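PDB 3HDX: SusD superfamily protein from Bacteroides thetaiotaomicron VPI-5482, which probably binds polysaccharide at the outer membrane, as a SusD homolog serving carbohydrate uptake in this gut bacterium. Local coordinates for residues L117-Y122 / A161-A166; R397-S400 / D404-N407. All coordinates share one frame; numbering follows the deposited sequence. Where two conformers were deposited one is given.

Interaction 1: L117-Y122 / A161-A166; sequences LRAFAY and AELLTA
Ala119 and Arg118 of helix 104-129 meet Leu163 and Glu162 of helix 152-169 in a buried, nearly antiparallel helix-helix contact, apolar at its middle and charged along one flank. The axes of the two short segments approach to 9.1 Å at an angle of 154°. Ala119 is the small residue at the interface: its CB sits 3.6 Å from Leu163 CG, with both methyls of the leucine close by, and 4.1 Å from Glu162 CB. Leu163 also packs on Val202 and Ile206 of helix 196-209.

On the flank, Arg118 NH2 donates to Glu162 OE1 at 3.0 Å in a salt bridge. The oxygen lies at the edge of the guanidinium, whereas the nitrogen comes from above the carboxylate plane. A bend at chi3 (69°) in an otherwise extended chain turns the guanidinium toward the glutamate. One water links the same two groups, accepting from Arg118 NE at 2.9 Å and donating to Glu162 OE1 at 2.8 Å. Arg115 of the same helix 104-129 forms a second salt bridge to this oxygen, and Ser86 of helix 76-91 bonds Arg118 NH1. Antiparallel pairing of consecutive helices is consistent with the TPR-like scaffold of the SusD family.

Interaction 2: R397-S400 / D404-N407; sequences REVS and DFGN
Arg397 lays the end of its guanidinium against the carboxylate of Asp404, the two side chains arriving from opposite directions. Arg397 NH1 donates to Asp404 OD2 at 3.0 Å, almost straight at 173°, while Arg397 NH2 reaches Asp404 OD1 at 2.8 Å. This two-nitrogen, end-on salt bridge is not coplanar: the guanidinium and carboxylate planes stand 46° apart, and both nitrogens approach from above the carboxylate plane. The arginine chain is extended from CG to NE, and its last torsion turns the guanidinium across the chain. Arg397 NH1 also donates to the carbonyl O of Glu398 at 2.9 Å, a further restraint on the rotation of the group.

Asp404 OD2 has a second donor: Ser400 N reaches it at 2.9 Å, taking the oxygen's anti lone pair, the one turned away from OD1. In return, the backbone N of Asp404 donates to Ser400 O at 3.0 Å. Ser400 occupies the N-cap position of the short helix 401-405, so the backbone bond closes the single helical turn while the aspartate carboxylate reaches back to the N-H of the N-cap residue, and the salt bridge fastens the preceding loop to the same aspartate.

Next to the carboxylate, Val399 CG2 meets the edge of the Phe405 ring, 3.7 Å from Phe405 CE2. CG of Phe405 stands anti to its own carbonyl carbon (chi1 -54°), which carries the ring toward the valine. Val399 packs in addition on Leu387 and Arg391 of helix 380-391, and Phe405 on Leu412 and Glu415 of helix 409-423, joining the connection to both longer helices.

Overall arrangement
The two contacts lie in different parts of the chain and do not touch, with centres 38 Å apart and nearest atoms about 29 Å apart. Interaction 1 is buried and joins two long helices that follow one another in the chain across a long connection; interaction 2 is at the surface and folds a loop onto the short helix that directly follows it. Each contains an arginine-carboxylate salt bridge beside an apolar contact, but the balance differs. In 117-122 with 161-166 a single nitrogen of Arg118 reaches the carboxylate directly, alongside Arg115, and a water supplements it. In 397-400 with 404-407 two nitrogens of one arginine engage the carboxylate, and backbone N-H groups join in.

Interaction 1: L117-Y122 / A161-A166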
# COMPACT_ATOMS: atom_id res chain seq x y z
N LEU A 117 7.05 9.77 -5.95
CA LEU A 117 5.74 9.93 -5.35
C LEU A 117 4.66 10.10 -6.41
O LEU A 117 3.55 9.56 -6.30
CB LEU A 117 5.74 11.07 -4.33
CG LEU A 117 6.51 10.83 -3.03
CD1 LEU A 117 6.76 12.16 -2.28
CD2 LEU A 117 5.76 9.88 -2.10
N ARG A 118 4.96 10.89 -7.44
CA ARG A 118 4.02 11.05 -8.56
C ARG A 118 3.74 9.70 -9.24
O ARG A 118 2.58 9.39 -9.55
CB ARG A 118 4.53 12.09 -9.54
CG ARG A 118 3.69 12.24 -10.79
CD ARG A 118 4.09 13.46 -11.60
NE ARG A 118 5.42 13.27 -12.20
CZ ARG A 118 6.02 14.11 -13.04
NH1 ARG A 118 5.47 15.30 -13.33
NH2 ARG A 118 7.20 13.79 -13.56
N ALA A 119 4.82 8.93 -9.50
CA ALA A 119 4.70 7.63 -10.14
C ALA A 119 3.89 6.66 -9.27
O ALA A 119 3.05 5.91 -9.79
CB ALA A 119 6.09 7.05 -10.48
N PHE A 120 4.14 6.70 -7.96
CA PHE A 120 3.35 5.89 -7.00
C PHE A 120 1.87 6.26 -7.05
O PHE A 120 1.01 5.37 -7.08
CB PHE A 120 3.93 6.04 -5.58
CG PHE A 120 3.12 5.38 -4.52
CD1 PHE A 120 3.13 4.00 -4.38
CD2 PHE A 120 2.34 6.14 -3.66
CE1 PHE A 120 2.37 3.39 -3.36
CE2 PHE A 120 1.58 5.53 -2.66
CZ PHE A 120 1.60 4.17 -2.51
N ALA A 121 1.59 7.57 -7.05
CA ALA A 121 0.20 8.02 -7.12
C ALA A 121 -0.48 7.48 -8.37
O ALA A 121 -1.62 6.99 -8.29
CB ALA A 121 0.13 9.59 -7.06
N TYR A 122 0.24 7.51 -9.51
CA TYR A 122 -0.31 6.97 -10.74
C TYR A 122 -0.62 5.48 -10.63
O TYR A 122 -1.69 5.05 -11.02
CB TYR A 122 0.54 7.30 -11.96
CG TYR A 122 0.16 8.63 -12.61
CD1 TYR A 122 -1.13 8.84 -13.09
CD2 TYR A 122 1.08 9.69 -12.70
CE1 TYR A 122 -1.51 10.06 -13.67
CE2 TYR A 122 0.73 10.89 -13.33
CZ TYR A 122 -0.58 11.09 -13.77
OH TYR A 122 -0.91 12.31 -14.34
N ALA A 161 8.82 4.09 -16.15
CA ALA A 161 9.97 4.85 -16.67
C ALA A 161 10.37 5.94 -15.68
O ALA A 161 11.57 6.16 -15.44
CB ALA A 161 9.67 5.42 -18.06
N GLU A 162 9.37 6.57 -15.07
CA GLU A 162 9.65 7.59 -14.07
C GLU A 162 10.36 7.03 -12.85
O GLU A 162 11.28 7.66 -12.34
CB GLU A 162 8.35 8.28 -13.61
CG GLU A 162 7.70 9.12 -14.69
CD GLU A 162 8.40 10.42 -14.89
OE1 GLU A 162 8.61 11.18 -13.90
OE2 GLU A 162 8.76 10.68 -16.07
N LEU A 163 9.93 5.84 -12.40
CA LEU A 163 10.55 5.20 -11.23
C LEU A 163 11.99 4.79 -11.54
O LEU A 163 12.90 4.99 -10.71
CB LEU A 163 9.73 3.99 -10.77
CG LEU A 163 8.46 4.39 -10.03
CD1 LEU A 163 7.39 3.26 -10.10
CD2 LEU A 163 8.70 4.84 -8.56
N LEU A 164 12.22 4.22 -12.72
CA LEU A 164 13.61 3.84 -13.11
C LEU A 164 14.52 5.07 -13.17
O LEU A 164 15.68 5.02 -12.74
CB LEU A 164 13.61 3.03 -14.42
CG LEU A 164 13.13 1.60 -14.21
CD1 LEU A 164 12.78 1.00 -15.54
CD2 LEU A 164 14.19 0.73 -13.49
N THR A 165 13.99 6.20 -13.67
CA THR A 165 14.75 7.47 -13.68
C THR A 165 15.02 7.95 -12.24
O THR A 165 16.17 8.26 -11.88
CB THR A 165 14.02 8.54 -14.50
OG1 THR A 165 14.00 8.12 -15.86
CG2 THR A 165 14.68 9.90 -14.41
N ALA A 166 13.98 7.89 -11.40
CA ALA A 166 14.13 8.32 -9.97
C ALA A 166 15.20 7.49 -9.24
O ALA A 166 15.99 8.04 -8.47
CB ALA A 166 12.82 8.24 -9.20
O HOH W 1 6.72 10.73 -11.92

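Interaction 2: R397-S400 / D404-N407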
# COMPACT_ATOMS: atom_id res chain seq x y z
N ARG A 397 5.13 -24.77 10.26
CA ARG A 397 6.18 -25.66 9.74
C ARG A 397 6.52 -25.33 8.30
O ARG A 397 5.72 -24.76 7.54
CB ARG A 397 5.70 -27.13 9.75
CG ARG A 397 4.50 -27.43 8.82
CD ARG A 397 4.21 -28.91 8.81
NE ARG A 397 3.12 -29.27 7.90
CZ ARG A 397 3.24 -29.51 6.60
NH1 ARG A 397 4.40 -29.33 5.97
NH2 ARG A 397 2.17 -29.88 5.91
N GLU A 398 7.73 -25.72 7.92
CA GLU A 398 8.09 -25.66 6.51
C GLU A 398 7.21 -26.62 5.71
O GLU A 398 6.83 -27.68 6.21
CB GLU A 398 9.53 -26.10 6.31
CG GLU A 398 10.49 -25.06 6.76
CD GLU A 398 11.93 -25.37 6.44
OE1 GLU A 398 12.27 -26.55 6.18
OE2 GLU A 398 12.71 -24.39 6.46
N VAL A 399 6.89 -26.20 4.49
CA VAL A 399 6.20 -27.00 3.51
C VAL A 399 7.14 -27.38 2.37
O VAL A 399 8.20 -26.77 2.20
CB VAL A 399 4.92 -26.35 2.97
CG1 VAL A 399 3.86 -26.23 4.11
CG2 VAL A 399 5.24 -24.95 2.32
N SER A 400 6.75 -28.41 1.64
CA SER A 400 7.50 -28.85 0.47
C SER A 400 6.56 -29.07 -0.70
O SER A 400 5.39 -29.47 -0.56
CB SER A 400 8.35 -30.08 0.78
OG SER A 400 7.50 -31.17 1.04
N ASP A 404 3.42 -31.54 0.19
CA ASP A 404 2.28 -30.69 0.59
C ASP A 404 1.40 -30.16 -0.53
O ASP A 404 0.23 -29.82 -0.27
CB ASP A 404 2.79 -29.56 1.48
CG ASP A 404 3.48 -30.09 2.69
OD1 ASP A 404 2.85 -30.93 3.37
OD2 ASP A 404 4.59 -29.68 3.03
N PHE A 405 1.94 -30.13 -1.76
CA PHE A 405 1.16 -29.59 -2.91
C PHE A 405 1.06 -30.54 -4.07
O PHE A 405 0.43 -30.19 -5.07
CB PHE A 405 1.74 -28.23 -3.37
CG PHE A 405 1.84 -27.24 -2.26
CD1 PHE A 405 0.71 -26.49 -1.87
CD2 PHE A 405 3.04 -27.08 -1.56
CE1 PHE A 405 0.81 -25.61 -0.78
CE2 PHE A 405 3.13 -26.20 -0.51
CZ PHE A 405 2.02 -25.46 -0.11
N GLY A 406 1.64 -31.74 -3.96
CA GLY A 406 1.63 -32.71 -5.06
C GLY A 406 2.26 -32.19 -6.34
O GLY A 406 1.83 -32.59 -7.43
N ASN A 407 3.25 -31.29 -6.22
CA ASN A 407 3.88 -30.63 -7.36
C ASN A 407 2.87 -29.87 -8.25
O ASN A 407 3.11 -29.67 -9.44
CB ASN A 407 4.75 -31.62 -8.17
CG ASN A 407 5.97 -32.15 -7.38
OD1 ASN A 407 6.46 -31.51 -6.47
ND2 ASN A 407 6.46 -33.32 -7.77